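Local structure of UDP-N-Acetylglucosamine 2-Epimerase (Thermus thermophilus, 1V4V) at residues 7-12 and 90-95; 59-64 and 83-88. The protein probably interconverts UDP-N-acetylglucosamine and UDP-N-acetylmannosamine by inverting the configuration at C2 of the sugar. One frame throughout, in Å; residues are numbered along the deposited sequence.

Interaction 1. Residues 7-12 and 90-95; sequences RVVLAF and MGADYV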
loop_
_atom_site.group_PDB
_atom_site.type_symbol
_atom_site.label_atom_id
_atom_site.label_comp_id
_atom_site.label_asym_id
_atom_site.label_seq_id
_atom_site.Cartn_x
_atom_site.Cartn_y
_atom_site.Cartn_z
ATOM N N ARG A 7 -22.947 -7.971 2.817
ATOM C CA ARG A 7 -22.510 -7.415 4.088
ATOM C C ARG A 7 -21.313 -6.487 3.891
ATOM O O ARG A 7 -20.337 -6.842 3.227
ATOM C CB ARG A 7 -22.165 -8.544 5.062
ATOM C CG ARG A 7 -23.282 -9.579 5.215
ATOM C CD ARG A 7 -23.034 -10.511 6.394
ATOM N NE ARG A 7 -23.850 -11.725 6.340
ATOM C CZ ARG A 7 -25.179 -11.747 6.257
ATOM N NH1 ARG A 7 -25.871 -10.617 6.212
ATOM N NH2 ARG A 7 -25.819 -12.908 6.216
ATOM N N VAL A 8 -21.403 -5.290 4.463
ATOM C CA VAL A 8 -20.340 -4.296 4.348
ATOM C C VAL A 8 -19.815 -3.974 5.736
ATOM O O VAL A 8 -20.523 -3.404 6.563
ATOM C CB VAL A 8 -20.864 -2.999 3.693
ATOM C CG1 VAL A 8 -19.734 -1.982 3.551
ATOM C CG2 VAL A 8 -21.458 -3.318 2.339
ATOM N N VAL A 9 -18.568 -4.345 5.992
ATOM C CA VAL A 9 -17.973 -4.106 7.293
ATOM C C VAL A 9 -17.177 -2.809 7.337
ATOM O O VAL A 9 -16.294 -2.584 6.508
ATOM C CB VAL A 9 -17.041 -5.282 7.701
ATOM C CG1 VAL A 9 -16.399 -5.007 9.064
ATOM C CG2 VAL A 9 -17.839 -6.590 7.754
ATOM N N LEU A 10 -17.519 -1.951 8.289
ATOM C CA LEU A 10 -16.793 -0.702 8.480
ATOM C C LEU A 10 -15.866 -0.977 9.654
ATOM O O LEU A 10 -16.325 -1.287 10.751
ATOM C CB LEU A 10 -17.741 0.452 8.827
ATOM C CG LEU A 10 -18.687 0.915 7.724
ATOM C CD1 LEU A 10 -19.814 -0.098 7.551
ATOM C CD2 LEU A 10 -19.261 2.277 8.095
ATOM N N ALA A 11 -14.563 -0.881 9.415
ATOM C CA ALA A 11 -13.581 -1.144 10.453
ATOM C C ALA A 11 -12.821 0.122 10.833
ATOM O O ALA A 11 -12.201 0.751 9.983
ATOM C CB ALA A 11 -12.609 -2.210 9.970
ATOM N N PHE A 12 -12.883 0.485 12.109
ATOM C CA PHE A 12 -12.200 1.673 12.616
ATOM C C PHE A 12 -11.967 1.523 14.114
ATOM O O PHE A 12 -12.588 0.674 14.760
ATOM C CB PHE A 12 -13.026 2.921 12.304
ATOM C CG PHE A 12 -14.462 2.822 12.731
ATOM C CD1 PHE A 12 -14.829 3.077 14.048
ATOM C CD2 PHE A 12 -15.446 2.456 11.817
ATOM C CE1 PHE A 12 -16.161 2.969 14.451
ATOM C CE2 PHE A 12 -16.783 2.344 12.210
ATOM C CZ PHE A 12 -17.141 2.601 13.528
HETATM N N MSE A 90 -17.383 -12.764 9.815
HETATM C CA MSE A 90 -18.501 -11.828 9.732
HETATM C C MSE A 90 -19.151 -11.915 8.351
HETATM O O MSE A 90 -20.195 -11.303 8.112
HETATM C CB MSE A 90 -18.025 -10.391 9.982
HETATM C CG MSE A 90 -17.566 -10.120 11.402
HETATM SE SE MSE A 90 -16.625 -8.413 11.557
HETATM C CE MSE A 90 -18.143 -7.285 12.014
ATOM N N GLY A 91 -18.520 -12.666 7.449
ATOM C CA GLY A 91 -19.043 -12.838 6.100
ATOM C C GLY A 91 -19.013 -11.592 5.232
ATOM O O GLY A 91 -19.865 -11.404 4.359
ATOM N N ALA A 92 -18.010 -10.747 5.446
ATOM C CA ALA A 92 -17.887 -9.503 4.696
ATOM C C ALA A 92 -17.769 -9.660 3.186
ATOM O O ALA A 92 -16.971 -10.456 2.691
ATOM C CB ALA A 92 -16.685 -8.693 5.226
ATOM N N ASP A 93 -18.566 -8.880 2.461
ATOM C CA ASP A 93 -18.540 -8.876 1.004
ATOM C C ASP A 93 -17.801 -7.627 0.542
ATOM O O ASP A 93 -17.420 -7.500 -0.626
ATOM C CB ASP A 93 -19.960 -8.870 0.430
ATOM C CG ASP A 93 -20.682 -10.183 0.652
ATOM O OD1 ASP A 93 -21.548 -10.253 1.549
ATOM O OD2 ASP A 93 -20.366 -11.149 -0.073
ATOM N N TYR A 94 -17.598 -6.705 1.478
ATOM C CA TYR A 94 -16.899 -5.462 1.189
ATOM C C TYR A 94 -16.420 -4.887 2.514
ATOM O O TYR A 94 -17.073 -5.051 3.543
ATOM C CB TYR A 94 -17.839 -4.470 0.488
ATOM C CG TYR A 94 -17.131 -3.507 -0.438
ATOM C CD1 TYR A 94 -16.493 -2.365 0.052
ATOM C CD2 TYR A 94 -17.051 -3.767 -1.805
ATOM C CE1 TYR A 94 -15.791 -1.514 -0.803
ATOM C CE2 TYR A 94 -16.359 -2.927 -2.659
ATOM C CZ TYR A 94 -15.730 -1.805 -2.154
ATOM O OH TYR A 94 -15.035 -0.997 -3.016
ATOM N N VAL A 95 -15.267 -4.230 2.487
ATOM C CA VAL A 95 -14.711 -3.635 3.691
ATOM C C VAL A 95 -14.398 -2.163 3.462
ATOM O O VAL A 95 -13.840 -1.790 2.436
ATOM C CB VAL A 95 -13.409 -4.343 4.121
ATOM C CG1 VAL A 95 -12.869 -3.701 5.402
ATOM C CG2 VAL A 95 -13.673 -5.822 4.352
#
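V9 and Y94 join two central parallel strands of a Rossmann-like domain of this GT-B-type protein, where strand 6-12 lies next to strand 94-98. V9 N donates to Y94 O at 3.0 Å, and R7 O receives D93 N at 2.8 Å. Y94 N reaches the same R7 oxygen only weakly.

Packing is tight on the face that carries V9 and V95. With CG1 of V9 anti to the backbone N (chi1 179°), CG2 turns beside that N and presses on A92 CB at 3.5 Å, closer than carbons usually come. The small A92 suits this spot, and the β-branched valines suit extended strands. CE of selenomethionine M90 reaches CG1 of V9, the two side chains crossing at about a right angle. On the other face V8 CG2 meets Y94 CB at 4.2 Å, while the phenol runs on to a hydrogen bond with D148.

The backbone is held at the R7 end too, but the side chains there are looser and partly open to solvent. Here G91 ends helix 72-89 in a Schellman motif, whose positive phi a glycine adopts without strain. The R7 side chain runs past this turn with CD 3.4 Å from M90 O, but its NE stays 5.5 Å from D93 OD1, too far for a salt bridge. That carboxylate instead grips the backbone near the strand's start: R7 N donates to the anti lone pair of D93 OD1 at 3.0 Å, with an N-H...O angle of 158°.

Interaction 2. Residues 59-64 and 83-88; sequences EDRNLD and AARALK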
loop_
_atom_site.group_PDB
_atom_site.type_symbol
_atom_site.label_atom_id
_atom_site.label_comp_id
_atom_site.label_asym_id
_atom_site.label_seq_id
_atom_site.Cartn_x
_atom_site.Cartn_y
_atom_site.Cartn_z
ATOM N N GLU A 59 -21.558 -1.685 17.792
ATOM C CA GLU A 59 -20.559 -2.452 17.052
ATOM C C GLU A 59 -20.991 -3.908 17.013
ATOM O O GLU A 59 -21.761 -4.361 17.860
ATOM C CB GLU A 59 -19.163 -2.328 17.685
ATOM C CG GLU A 59 -18.785 -3.398 18.707
ATOM C CD GLU A 59 -19.305 -3.099 20.094
ATOM O OE1 GLU A 59 -18.906 -3.808 21.043
ATOM O OE2 GLU A 59 -20.106 -2.154 20.237
ATOM N N ASP A 60 -20.494 -4.636 16.022
ATOM C CA ASP A 60 -20.829 -6.044 15.859
ATOM C C ASP A 60 -19.718 -6.955 16.354
ATOM O O ASP A 60 -19.973 -8.077 16.786
ATOM C CB ASP A 60 -21.122 -6.330 14.387
ATOM C CG ASP A 60 -22.387 -5.649 13.909
ATOM O OD1 ASP A 60 -23.487 -6.130 14.257
ATOM O OD2 ASP A 60 -22.286 -4.630 13.198
ATOM N N ARG A 61 -18.483 -6.465 16.299
ATOM C CA ARG A 61 -17.336 -7.251 16.736
ATOM C C ARG A 61 -16.177 -6.329 17.106
ATOM O O ARG A 61 -16.125 -5.183 16.663
ATOM C CB ARG A 61 -16.925 -8.214 15.618
ATOM C CG ARG A 61 -15.808 -9.179 15.980
ATOM C CD ARG A 61 -15.887 -10.435 15.123
ATOM N NE ARG A 61 -14.726 -11.303 15.293
ATOM C CZ ARG A 61 -14.681 -12.569 14.892
ATOM N NH1 ARG A 61 -15.737 -13.115 14.304
ATOM N NH2 ARG A 61 -13.578 -13.285 15.068
ATOM N N ASN A 62 -15.262 -6.831 17.929
ATOM C CA ASN A 62 -14.102 -6.056 18.362
ATOM C C ASN A 62 -12.837 -6.892 18.247
ATOM O O ASN A 62 -12.860 -8.092 18.514
ATOM C CB ASN A 62 -14.247 -5.629 19.827
ATOM C CG ASN A 62 -15.517 -4.853 20.094
ATOM O OD1 ASN A 62 -16.622 -5.399 20.046
ATOM N ND2 ASN A 62 -15.367 -3.565 20.380
ATOM N N LEU A 63 -11.733 -6.266 17.851
ATOM C CA LEU A 63 -10.469 -6.987 17.772
ATOM C C LEU A 63 -9.864 -6.921 19.173
ATOM O O LEU A 63 -10.237 -6.066 19.970
ATOM C CB LEU A 63 -9.523 -6.332 16.764
ATOM C CG LEU A 63 -9.957 -6.356 15.300
ATOM C CD1 LEU A 63 -8.820 -5.818 14.423
ATOM C CD2 LEU A 63 -10.311 -7.786 14.887
ATOM N N ASP A 64 -8.942 -7.826 19.476
ATOM C CA ASP A 64 -8.304 -7.852 20.787
ATOM C C ASP A 64 -6.990 -7.084 20.690
ATOM O O ASP A 64 -6.006 -7.580 20.143
ATOM C CB ASP A 64 -8.066 -9.304 21.213
ATOM C CG ASP A 64 -7.583 -9.423 22.641
ATOM O OD1 ASP A 64 -7.725 -10.520 23.223
ATOM O OD2 ASP A 64 -7.054 -8.430 23.181
ATOM N N ALA A 83 -7.744 -9.868 12.341
ATOM C CA ALA A 83 -8.580 -9.036 11.474
ATOM C C ALA A 83 -9.081 -9.885 10.308
ATOM O O ALA A 83 -10.254 -9.816 9.933
ATOM C CB ALA A 83 -7.788 -7.840 10.944
ATOM N N ALA A 84 -8.187 -10.684 9.731
ATOM C CA ALA A 84 -8.551 -11.549 8.613
ATOM C C ALA A 84 -9.648 -12.522 9.038
ATOM O O ALA A 84 -10.610 -12.745 8.303
ATOM C CB ALA A 84 -7.332 -12.333 8.135
ATOM N N ARG A 85 -9.485 -13.102 10.223
ATOM C CA ARG A 85 -10.457 -14.059 10.745
ATOM C C ARG A 85 -11.799 -13.394 11.027
ATOM O O ARG A 85 -12.854 -13.952 10.717
ATOM C CB ARG A 85 -9.929 -14.721 12.023
ATOM C CG ARG A 85 -10.884 -15.764 12.607
ATOM C CD ARG A 85 -10.221 -16.652 13.654
ATOM N NE ARG A 85 -9.597 -15.890 14.730
ATOM C CZ ARG A 85 -8.312 -15.542 14.755
ATOM N NH1 ARG A 85 -7.505 -15.890 13.763
ATOM N NH2 ARG A 85 -7.835 -14.844 15.773
ATOM N N ALA A 86 -11.758 -12.202 11.615
ATOM C CA ALA A 86 -12.982 -11.473 11.930
ATOM C C ALA A 86 -13.767 -11.122 10.669
ATOM O O ALA A 86 -14.991 -11.259 10.638
ATOM C CB ALA A 86 -12.653 -10.195 12.721
ATOM N N LEU A 87 -13.077 -10.674 9.625
ATOM C CA LEU A 87 -13.763 -10.298 8.396
ATOM C C LEU A 87 -14.375 -11.507 7.697
ATOM O O LEU A 87 -15.447 -11.412 7.098
ATOM C CB LEU A 87 -12.800 -9.575 7.446
ATOM C CG LEU A 87 -12.260 -8.249 8.002
ATOM C CD1 LEU A 87 -11.254 -7.656 7.025
ATOM C CD2 LEU A 87 -13.424 -7.275 8.241
ATOM N N LYS A 88 -13.694 -12.642 7.790
ATOM C CA LYS A 88 -14.166 -13.868 7.166
ATOM C C LYS A 88 -15.365 -14.424 7.938
ATOM O O LYS A 88 -16.367 -14.825 7.341
ATOM C CB LYS A 88 -13.031 -14.895 7.134
ATOM C CG LYS A 88 -13.284 -16.097 6.238
ATOM C CD LYS A 88 -12.102 -17.056 6.282
ATOM C CE LYS A 88 -12.334 -18.272 5.398
ATOM N NZ LYS A 88 -11.216 -19.256 5.506
#
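Helix 72-89 packs against edge strand 61-62 of the parallel sheet, and A86 and A83 are the helix residues that receive R61 and L63. The side chain of R61 leaves the strand with CG opposite the backbone N (chi1 -175°) and stays extended as far as NE, which lays the guanidinium flat on the helix. A86 CA lies over the centre of one face, 3.5 Å above the plane, and A86 CB is 3.5 Å from NE; the short alanine lets the group come this near the backbone. This helix belongs to the β-α-β crossover that leads from strand 61-62, past two intervening strands, to strand 94-98. Beside R61, L63 lays CD2 over A83 CA and A86 CB, 4.0 Å from each, while CD1 touches A83 CB at 4.2 Å. A branched leucine thus spans two alanines one helical turn apart. R61 NH2 approaches R85 NE to 4.8 Å, a like charge that the salt bridge from R61 NH1 to E89 probably offsets. Replacing R61 with an alanine would probably leave E89 without this mate and uncover the A86 side of the helix. Farther round the helix, A83 packs on A110 of helix 102-113, and A84 meets P73 of the second subunit.

The two contacts have centres about 9 Å apart, and both belong to the seven-stranded parallel sheet. Interaction 2 lies within the β-α-β crossover from strand 61-62 to strand 94-98, and interaction 1 pairs the end of that crossover with strand 6-12. Along the chain, interaction 2 is nested inside the loop closed by interaction 1, and helix 72-89 runs directly into 90-95. They also touch. A92 N probably donates to L87 O at 3.1 Å, L87 CD2 packs on V9 CG1 at 3.8 Å, and M90 CE lies 3.9 Å from R61 CB. Helix 72-89 therefore rests on both the edge and the middle of the sheet, tying strand 61-62 to the central pair within the same domain.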